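Local coordinates for protein DyP (Bjerkandera adusta, PDB 3VXI) that binds heme b and probably works as a dye-decolorizing peroxidase, using hydrogen peroxide to oxidise dyes and other reducing substrates, at residues G195-G200 with H326-S331; R287-D292 with N313-L318. All coordinates share one frame; numbering follows the deposited sequence.

Interaction 1 (G195-G200 with H326-S331). With HEM (protoporphyrin IX containing Fe), chain B; ASC (ascorbic acid), chain C.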
loop_
_atom_site.group_PDB
_atom_site.type_symbol
_atom_site.label_atom_id
_atom_site.label_comp_id
_atom_site.label_asym_id
_atom_site.label_seq_id
_atom_site.Cartn_x
_atom_site.Cartn_y
_atom_site.Cartn_z
ATOM N N GLY A 195 -15.184 -10.927 -0.509
ATOM C CA GLY A 195 -15.643 -9.898 0.412
ATOM C C GLY A 195 -14.598 -9.424 1.399
ATOM O O GLY A 195 -14.864 -8.506 2.157
ATOM N N ILE A 196 -13.408 -10.021 1.394
ATOM C CA ILE A 196 -12.309 -9.433 2.160
ATOM C C ILE A 196 -11.884 -8.108 1.499
ATOM O O ILE A 196 -11.446 -7.174 2.176
ATOM C CB ILE A 196 -11.115 -10.415 2.328
ATOM C CG1 ILE A 196 -11.569 -11.692 3.045
ATOM C CG2 ILE A 196 -9.952 -9.744 3.076
ATOM C CD1 ILE A 196 -12.309 -11.460 4.394
ATOM N N ILE A 197 -12.071 -8.025 0.185
ATOM C CA ILE A 197 -11.660 -6.867 -0.601
ATOM C C ILE A 197 -12.860 -6.047 -1.101
ATOM O O ILE A 197 -12.831 -4.808 -1.092
ATOM C CB ILE A 197 -10.782 -7.302 -1.807
ATOM C CG1 ILE A 197 -9.579 -8.149 -1.345
ATOM C CG2 ILE A 197 -10.298 -6.077 -2.602
ATOM C CD1 ILE A 197 -8.667 -7.476 -0.272
ATOM N N LEU A 198 -13.918 -6.742 -1.525
ATOM C CA LEU A 198 -15.069 -6.103 -2.163
ATOM C C LEU A 198 -16.258 -6.042 -1.232
ATOM O O LEU A 198 -16.706 -7.068 -0.720
ATOM C CB LEU A 198 -15.450 -6.872 -3.431
ATOM C CG LEU A 198 -14.386 -6.945 -4.527
ATOM C CD1 LEU A 198 -14.763 -7.953 -5.602
ATOM C CD2 LEU A 198 -14.142 -5.573 -5.165
ATOM N N THR A 199 -16.768 -4.832 -1.017
ATOM C CA THR A 199 -17.917 -4.653 -0.135
ATOM C C THR A 199 -19.136 -5.390 -0.680
ATOM O O THR A 199 -19.390 -5.404 -1.889
ATOM C CB THR A 199 -18.209 -3.159 0.136
ATOM O OG1 THR A 199 -18.240 -2.434 -1.098
ATOM C CG2 THR A 199 -17.130 -2.562 1.040
ATOM N N GLY A 200 -19.870 -6.035 0.225
ATOM C CA GLY A 200 -21.089 -6.754 -0.135
ATOM C C GLY A 200 -20.914 -8.172 -0.655
ATOM O O GLY A 200 -21.906 -8.849 -0.935
ATOM N N HIS A 326 -6.205 -9.642 5.268
ATOM C CA HIS A 326 -5.489 -9.461 4.003
ATOM C C HIS A 326 -6.037 -8.245 3.282
ATOM O O HIS A 326 -7.203 -7.895 3.429
ATOM C CB HIS A 326 -5.618 -10.699 3.105
ATOM C CG HIS A 326 -4.944 -11.913 3.666
ATOM N ND1 HIS A 326 -3.594 -12.152 3.521
ATOM C CD2 HIS A 326 -5.430 -12.934 4.411
ATOM C CE1 HIS A 326 -3.280 -13.276 4.142
ATOM N NE2 HIS A 326 -4.376 -13.770 4.692
ATOM N N ALA A 327 -5.189 -7.606 2.488
ATOM C CA ALA A 327 -5.594 -6.433 1.725
ATOM C C ALA A 327 -4.759 -6.360 0.454
ATOM O O ALA A 327 -3.659 -6.913 0.396
ATOM C CB ALA A 327 -5.413 -5.178 2.557
ATOM N N MET A 328 -5.304 -5.704 -0.572
ATOM C CA MET A 328 -4.586 -5.480 -1.829
ATOM C C MET A 328 -3.797 -4.191 -1.763
ATOM O O MET A 328 -4.268 -3.209 -1.184
ATOM C CB MET A 328 -5.572 -5.336 -2.992
ATOM C CG MET A 328 -6.386 -6.569 -3.324
ATOM S SD MET A 328 -5.371 -7.926 -3.925
ATOM C CE MET A 328 -4.507 -7.224 -5.321
ATOM N N ARG A 329 -2.618 -4.168 -2.384
ATOM C CA ARG A 329 -1.836 -2.928 -2.446
ATOM C C ARG A 329 -1.537 -2.536 -3.878
ATOM O O ARG A 329 -1.287 -3.397 -4.737
ATOM C CB ARG A 329 -0.523 -3.051 -1.666
ATOM C CG ARG A 329 -0.710 -3.180 -0.160
ATOM C CD ARG A 329 0.573 -3.655 0.546
ATOM N NE ARG A 329 1.015 -4.914 -0.058
ATOM C CZ ARG A 329 2.188 -5.123 -0.650
ATOM N NH1 ARG A 329 3.130 -4.190 -0.688
ATOM N NH2 ARG A 329 2.427 -6.297 -1.210
ATOM N N SER A 330 -1.565 -1.227 -4.130
ATOM C CA SER A 330 -1.240 -0.696 -5.452
ATOM C C SER A 330 -0.454 0.613 -5.300
ATOM O O SER A 330 -0.826 1.664 -5.837
ATOM C CB SER A 330 -2.515 -0.485 -6.266
ATOM O OG SER A 330 -2.192 -0.341 -7.642
ATOM N N SER A 331 0.637 0.533 -4.548
ATOM C CA SER A 331 1.452 1.709 -4.241
ATOM C C SER A 331 2.430 2.010 -5.364
ATOM O O SER A 331 2.783 1.127 -6.166
ATOM C CB SER A 331 2.231 1.483 -2.940
ATOM O OG SER A 331 1.351 1.050 -1.919
HETATM C CHA HEM B . 5.085 -5.653 1.703
HETATM C CHB HEM B . 7.672 -1.579 1.437
HETATM C CHC HEM B . 4.251 0.737 3.955
HETATM C CHD HEM B . 1.675 -3.335 4.273
HETATM C C1A HEM B . 6.099 -4.771 1.444
HETATM C C2A HEM B . 7.336 -5.080 0.764
HETATM C C3A HEM B . 8.032 -3.939 0.678
HETATM C C4A HEM B . 7.269 -2.890 1.315
HETATM C CMA HEM B . 9.431 -3.743 0.070
HETATM C CAA HEM B . 7.789 -6.472 0.259
HETATM C CBA HEM B . 7.190 -6.835 -1.098
HETATM C CGA HEM B . 5.934 -7.664 -0.970
HETATM O O1A HEM B . 5.893 -8.599 -0.135
HETATM O O2A HEM B . 4.986 -7.407 -1.719
HETATM C C1B HEM B . 6.984 -0.581 2.098
HETATM C C2B HEM B . 7.381 0.806 2.226
HETATM C C3B HEM B . 6.425 1.444 2.917
HETATM C C4B HEM B . 5.398 0.483 3.236
HETATM C CMB HEM B . 8.688 1.415 1.671
HETATM C CAB HEM B . 6.373 2.934 3.313
HETATM C CBB HEM B . 7.027 3.888 2.623
HETATM C C1C HEM B . 3.291 -0.188 4.328
HETATM C C2C HEM B . 2.156 0.066 5.194
HETATM C C3C HEM B . 1.451 -1.075 5.289
HETATM C C4C HEM B . 2.112 -2.053 4.462
HETATM C CMC HEM B . 1.865 1.434 5.851
HETATM C CAC HEM B . 0.160 -1.373 6.061
HETATM C CBC HEM B . -0.081 -0.750 7.226
HETATM C C1D HEM B . 2.314 -4.293 3.543
HETATM C C2D HEM B . 1.745 -5.589 3.265
HETATM C C3D HEM B . 2.796 -6.299 2.474
HETATM C C4D HEM B . 3.902 -5.382 2.340
HETATM C CMD HEM B . 0.376 -6.164 3.650
HETATM C CAD HEM B . 2.679 -7.727 1.946
HETATM C CBD HEM B . 3.042 -8.649 3.105
HETATM C CGD HEM B . 2.845 -10.095 2.740
HETATM O O1D HEM B . 3.784 -10.884 3.047
HETATM O O2D HEM B . 1.783 -10.469 2.182
HETATM N NA HEM B . 6.087 -3.428 1.773
HETATM N NB HEM B . 5.770 -0.751 2.730
HETATM N NC HEM B . 3.250 -1.505 3.912
HETATM N ND HEM B . 3.580 -4.179 2.962
HETATM FE FE HEM B . 4.703 -2.475 2.870
HETATM C C1 ASC C . -0.809 -16.155 4.134
HETATM C C2 ASC C . -1.326 -16.375 5.415
HETATM C C3 ASC C . -1.204 -17.726 5.665
HETATM C C4 ASC C . -0.609 -18.398 4.446
HETATM C C5 ASC C . -1.679 -19.280 3.780
HETATM C C6 ASC C . -1.184 -19.763 2.410
HETATM O O1 ASC C . -0.742 -15.090 3.542
HETATM O O2 ASC C . -1.872 -15.449 6.273
HETATM O O3 ASC C . -1.546 -18.385 6.794
HETATM O O4 ASC C . -0.355 -17.307 3.539
HETATM O O5 ASC C . -2.913 -18.544 3.625
HETATM O O6 ASC C . -2.099 -20.698 1.820
HETATM O O HOH W 1 3.716 -1.962 1.094
#

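Interaction 2 (R287-D292 with N313-L318). With ASC (ascorbic acid), chain C; HEM (protoporphyrin IX containing Fe), chain B.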
loop_
_atom_site.group_PDB
_atom_site.type_symbol
_atom_site.label_atom_id
_atom_site.label_comp_id
_atom_site.label_asym_id
_atom_site.label_seq_id
_atom_site.Cartn_x
_atom_site.Cartn_y
_atom_site.Cartn_z
ATOM N N ARG A 287 8.299 -19.098 -6.509
ATOM C CA ARG A 287 9.059 -19.425 -5.307
ATOM C C ARG A 287 9.112 -18.310 -4.278
ATOM O O ARG A 287 9.201 -18.585 -3.083
ATOM C CB ARG A 287 10.493 -19.793 -5.673
ATOM C CG ARG A 287 10.626 -21.068 -6.446
ATOM C CD ARG A 287 12.088 -21.407 -6.573
ATOM N NE ARG A 287 12.775 -20.513 -7.507
ATOM C CZ ARG A 287 14.085 -20.282 -7.510
ATOM N NH1 ARG A 287 14.876 -20.884 -6.627
ATOM N NH2 ARG A 287 14.600 -19.449 -8.402
ATOM N N ASN A 288 9.067 -17.059 -4.726
ATOM C CA ASN A 288 9.350 -15.941 -3.822
ATOM C C ASN A 288 8.291 -15.666 -2.765
ATOM O O ASN A 288 8.502 -14.824 -1.885
ATOM C CB ASN A 288 9.700 -14.654 -4.585
ATOM C CG ASN A 288 8.522 -14.097 -5.371
ATOM O OD1 ASN A 288 7.371 -14.500 -5.172
ATOM N ND2 ASN A 288 8.807 -13.154 -6.270
ATOM N N ASN A 289 7.166 -16.375 -2.833
ATOM C CA ASN A 289 6.144 -16.214 -1.799
ATOM C C ASN A 289 5.836 -17.503 -1.047
ATOM O O ASN A 289 4.924 -17.538 -0.208
ATOM C CB ASN A 289 4.868 -15.581 -2.371
ATOM C CG ASN A 289 4.222 -14.621 -1.392
ATOM O OD1 ASN A 289 4.884 -14.121 -0.486
ATOM N ND2 ASN A 289 2.924 -14.357 -1.573
ATOM N N ASN A 290 6.618 -18.550 -1.317
ATOM C CA ASN A 290 6.312 -19.883 -0.786
ATOM C C ASN A 290 6.913 -20.151 0.595
ATOM O O ASN A 290 7.773 -21.027 0.764
ATOM C CB ASN A 290 6.711 -20.978 -1.791
ATOM C CG ASN A 290 6.037 -22.312 -1.504
ATOM O OD1 ASN A 290 5.098 -22.395 -0.715
ATOM N ND2 ASN A 290 6.514 -23.362 -2.158
ATOM N N PHE A 291 6.430 -19.397 1.575
ATOM C CA PHE A 291 6.872 -19.531 2.960
ATOM C C PHE A 291 5.734 -19.093 3.871
ATOM O O PHE A 291 4.840 -18.361 3.441
ATOM C CB PHE A 291 8.130 -18.679 3.219
ATOM C CG PHE A 291 7.900 -17.208 3.063
ATOM C CD1 PHE A 291 7.594 -16.420 4.177
ATOM C CD2 PHE A 291 7.942 -16.614 1.808
ATOM C CE1 PHE A 291 7.355 -15.055 4.034
ATOM C CE2 PHE A 291 7.694 -15.244 1.656
ATOM C CZ PHE A 291 7.408 -14.464 2.782
ATOM N N ASP A 292 5.764 -19.526 5.127
ATOM C CA ASP A 292 4.711 -19.118 6.053
ATOM C C ASP A 292 5.187 -18.872 7.473
ATOM O O ASP A 292 4.370 -18.694 8.362
ATOM C CB ASP A 292 3.533 -20.110 6.034
ATOM C CG ASP A 292 3.929 -21.510 6.480
ATOM O OD1 ASP A 292 5.082 -21.691 6.900
ATOM O OD2 ASP A 292 3.084 -22.434 6.396
ATOM N N ASN A 313 1.729 -9.153 7.357
ATOM C CA ASN A 313 1.089 -10.439 7.042
ATOM C C ASN A 313 1.763 -11.562 7.838
ATOM O O ASN A 313 2.760 -12.145 7.405
ATOM C CB ASN A 313 1.145 -10.757 5.537
ATOM C CG ASN A 313 0.480 -12.079 5.203
ATOM O OD1 ASN A 313 -0.099 -12.730 6.078
ATOM N ND2 ASN A 313 0.574 -12.496 3.947
ATOM N N PRO A 314 1.218 -11.874 9.016
ATOM C CA PRO A 314 1.853 -12.802 9.956
ATOM C C PRO A 314 1.842 -14.270 9.550
ATOM O O PRO A 314 2.550 -15.067 10.166
ATOM C CB PRO A 314 1.060 -12.580 11.253
ATOM C CG PRO A 314 0.424 -11.216 11.071
ATOM C CD PRO A 314 0.099 -11.140 9.620
ATOM N N ARG A 315 1.059 -14.623 8.529
ATOM C CA ARG A 315 0.994 -16.009 8.043
ATOM C C ARG A 315 0.843 -16.984 9.219
ATOM O O ARG A 315 -0.094 -16.833 10.009
ATOM C CB ARG A 315 2.180 -16.331 7.114
ATOM C CG ARG A 315 2.338 -15.324 5.990
ATOM C CD ARG A 315 3.450 -15.687 5.002
ATOM N NE ARG A 315 3.648 -14.579 4.061
ATOM C CZ ARG A 315 3.904 -14.701 2.758
ATOM N NH1 ARG A 315 4.070 -15.894 2.183
ATOM N NH2 ARG A 315 4.013 -13.605 2.025
ATOM N N GLN A 316 1.746 -17.957 9.371
ATOM C CA GLN A 316 1.564 -18.978 10.403
ATOM C C GLN A 316 1.710 -18.468 11.840
ATOM O O GLN A 316 1.346 -19.181 12.770
ATOM C CB GLN A 316 2.454 -20.206 10.138
ATOM C CG GLN A 316 2.092 -21.469 10.941
ATOM C CD GLN A 316 0.715 -22.029 10.612
ATOM O OE1 GLN A 316 0.171 -21.802 9.525
ATOM N NE2 GLN A 316 0.148 -22.777 11.555
ATOM N N ASP A 317 2.191 -17.236 12.030
ATOM C CA ASP A 317 2.165 -16.632 13.369
ATOM C C ASP A 317 0.742 -16.549 13.935
ATOM O O ASP A 317 0.573 -16.501 15.149
ATOM C CB ASP A 317 2.817 -15.237 13.404
ATOM C CG ASP A 317 4.334 -15.274 13.273
ATOM O OD1 ASP A 317 4.986 -16.268 13.685
ATOM O OD2 ASP A 317 4.882 -14.258 12.783
ATOM N N LEU A 318 -0.266 -16.543 13.062
ATOM C CA LEU A 318 -1.670 -16.527 13.507
ATOM C C LEU A 318 -2.231 -17.922 13.780
ATOM O O LEU A 318 -3.385 -18.056 14.212
ATOM C CB LEU A 318 -2.562 -15.800 12.491
ATOM C CG LEU A 318 -2.219 -14.349 12.140
ATOM C CD1 LEU A 318 -3.251 -13.782 11.165
ATOM C CD2 LEU A 318 -2.086 -13.463 13.383
HETATM C C1 ASC C . -0.809 -16.155 4.134
HETATM C C2 ASC C . -1.326 -16.375 5.415
HETATM C C3 ASC C . -1.204 -17.726 5.665
HETATM C C4 ASC C . -0.609 -18.398 4.446
HETATM C C5 ASC C . -1.679 -19.280 3.780
HETATM C C6 ASC C . -1.184 -19.763 2.410
HETATM O O1 ASC C . -0.742 -15.090 3.542
HETATM O O2 ASC C . -1.872 -15.449 6.273
HETATM O O3 ASC C . -1.546 -18.385 6.794
HETATM O O4 ASC C . -0.355 -17.307 3.539
HETATM O O5 ASC C . -2.913 -18.544 3.625
HETATM O O6 ASC C . -2.099 -20.698 1.820
HETATM C CHA HEM B . 5.085 -5.653 1.703
HETATM C CHB HEM B . 7.672 -1.579 1.437
HETATM C CHC HEM B . 4.251 0.737 3.955
HETATM C CHD HEM B . 1.675 -3.335 4.273
HETATM C C1A HEM B . 6.099 -4.771 1.444
HETATM C C2A HEM B . 7.336 -5.080 0.764
HETATM C C3A HEM B . 8.032 -3.939 0.678
HETATM C C4A HEM B . 7.269 -2.890 1.315
HETATM C CMA HEM B . 9.431 -3.743 0.070
HETATM C CAA HEM B . 7.789 -6.472 0.259
HETATM C CBA HEM B . 7.190 -6.835 -1.098
HETATM C CGA HEM B . 5.934 -7.664 -0.970
HETATM O O1A HEM B . 5.893 -8.599 -0.135
HETATM O O2A HEM B . 4.986 -7.407 -1.719
HETATM C C1B HEM B . 6.984 -0.581 2.098
HETATM C C2B HEM B . 7.381 0.806 2.226
HETATM C C3B HEM B . 6.425 1.444 2.917
HETATM C C4B HEM B . 5.398 0.483 3.236
HETATM C CMB HEM B . 8.688 1.415 1.671
HETATM C CAB HEM B . 6.373 2.934 3.313
HETATM C CBB HEM B . 7.027 3.888 2.623
HETATM C C1C HEM B . 3.291 -0.188 4.328
HETATM C C2C HEM B . 2.156 0.066 5.194
HETATM C C3C HEM B . 1.451 -1.075 5.289
HETATM C C4C HEM B . 2.112 -2.053 4.462
HETATM C CMC HEM B . 1.865 1.434 5.851
HETATM C CAC HEM B . 0.160 -1.373 6.061
HETATM C CBC HEM B . -0.081 -0.750 7.226
HETATM C C1D HEM B . 2.314 -4.293 3.543
HETATM C C2D HEM B . 1.745 -5.589 3.265
HETATM C C3D HEM B . 2.796 -6.299 2.474
HETATM C C4D HEM B . 3.902 -5.382 2.340
HETATM C CMD HEM B . 0.376 -6.164 3.650
HETATM C CAD HEM B . 2.679 -7.727 1.946
HETATM C CBD HEM B . 3.042 -8.649 3.105
HETATM C CGD HEM B . 2.845 -10.095 2.740
HETATM O O1D HEM B . 3.784 -10.884 3.047
HETATM O O2D HEM B . 1.783 -10.469 2.182
HETATM N NA HEM B . 6.087 -3.428 1.773
HETATM N NB HEM B . 5.770 -0.751 2.730
HETATM N NC HEM B . 3.250 -1.505 3.912
HETATM N ND HEM B . 3.580 -4.179 2.962
HETATM FE FE HEM B . 4.703 -2.475 2.870
HETATM O O HOH W 1 3.716 -1.962 1.094
#

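Interaction 1 (G195-G200 with H326-S331)
Ile197 meets Met328 and the backbone before it through plain apolar contact, a small worked case of a loop pressing on the margin of a sheet. Its CD1 lies 3.8 Å from the CA of Ala327, and the same methyl is 3.9 Å from Met328 CG, where the two side chains cross at about a right angle. With CG1 beside the backbone N of Ile197 (chi1 -54°), CD1 is carried onto the chain at Ala327, while the CG2 branch also reaches Met328 CG. The methionine bends at chi2 and chi3, and its sulfur end leads away from Ile197. Ile196 rests its CG2 methyl 3.3 Å from the carbonyl O of His326. No hydrogen bond crosses between the segments.

Strand 328-334 is an outermost strand of the four-stranded antiparallel sheet of the C-terminal ferredoxin-like domain, one of the two such domains of a DyP-type peroxidase, with strand 353-360 as its neighbour; the loop 195-200 is tied to the same sheet, Gly195 O bonding to Ser361 OG just past strand 353-360 and Ile197 O to Ser216 OG at the start of strand 216-225.

The polar work is done on the heme side. The Arg329 guanidinium lies with one face over HEM C3D, and its chain, bent at chi3 (-55°), turns the nitrogens along the porphyrin. NH2 donates to propionate O2A of HEM at 2.8 Å, whereas NH1 donates to the iron-bound water, 2.9 Å from its oxygen, and also forms a salt bridge with Asp171. A leucine in place of Arg329 would probably leave the propionate and the iron-bound water without this donor and Asp171 without its charged mate. Three residues earlier, the His326 ring meets ascorbic acid at its edge, His326 CE1 standing 3.2 Å from ASC O1.

Interaction 2 (R287-D292 with N313-L318)
Arg315 lies flat on the ring of Phe291 and turns its edge to oxygen acceptors, illustrating how one guanidinium can use face and rim at once. The planes are 9° apart with centres 3.9 Å from each other, a stacked cation-pi pair in which NH1 sits over the middle of the ring. The chain is extended from CG to NE (chi2 -176°, chi3 -173°), which carries the charged group past Asp292 to the phenylalanine.

Hydrogen bonds take up the rim. Two nitrogens of Arg315 hold Asn289 at its side chain and its backbone: NH2 donates to Asn289 OD1 at 2.7 Å, NH1 to Asn289 O at 3.0 Å, both oxygens close to the guanidinium plane. The amide of Asn289 stands nearly perpendicular to that plane. NH1 also donates to Phe291 O at 2.9 Å, an acceptor tilted somewhat out of the plane. One backbone bond, Gln316 N to Asp292 O at 2.9 Å, ties the loops beyond the arginine; the Asp292 carboxylate itself bonds to Ser294.

The ligand contacts come from 313-318, just after helix 308-312, whose first residue, His308, is the axial ligand of the heme iron. Arg315 NH2 reaches HEM O1D in a nearly straight bond of 2.9 Å, and Asn313 ND2 divides its two hydrogens between HEM O2D and ascorbic acid O1, each 2.9 Å away. The two residues thus hold both oxygens of one propionate. ASC O2 makes a longer bond to Asn313 OD1.

Because the propionate probably carries a negative charge, the arginine is likely to offset it, while the two carbonyls, the Asn289 side-chain oxygen and the ring fix the rotation of the guanidinium, and Asn313 directly bridges heme and bound ascorbic acid.

In the fold
Interaction 1 is buried throughout; interaction 2, nested within the chain loop that interaction 1 closes, is buried round Arg315 but partly exposed at Asp292 and Gln316. Their centres lie 18 Å apart. Interaction 1 is nearer the middle of the chain and joins a loop to an outer sheet strand by apolar side chains, whereas interaction 2, farther out, joins two loops flanking helix 308-312 through hydrogen bonds and a cation-pi stack. Heme links them: 326-331 supplies a donor to one propionate and 313-318 donors to the other. Ascorbic acid touches both, and His326 CE1 packs 3.8 Å from Asn313 OD1, bringing the two contacts together beside the bound acid.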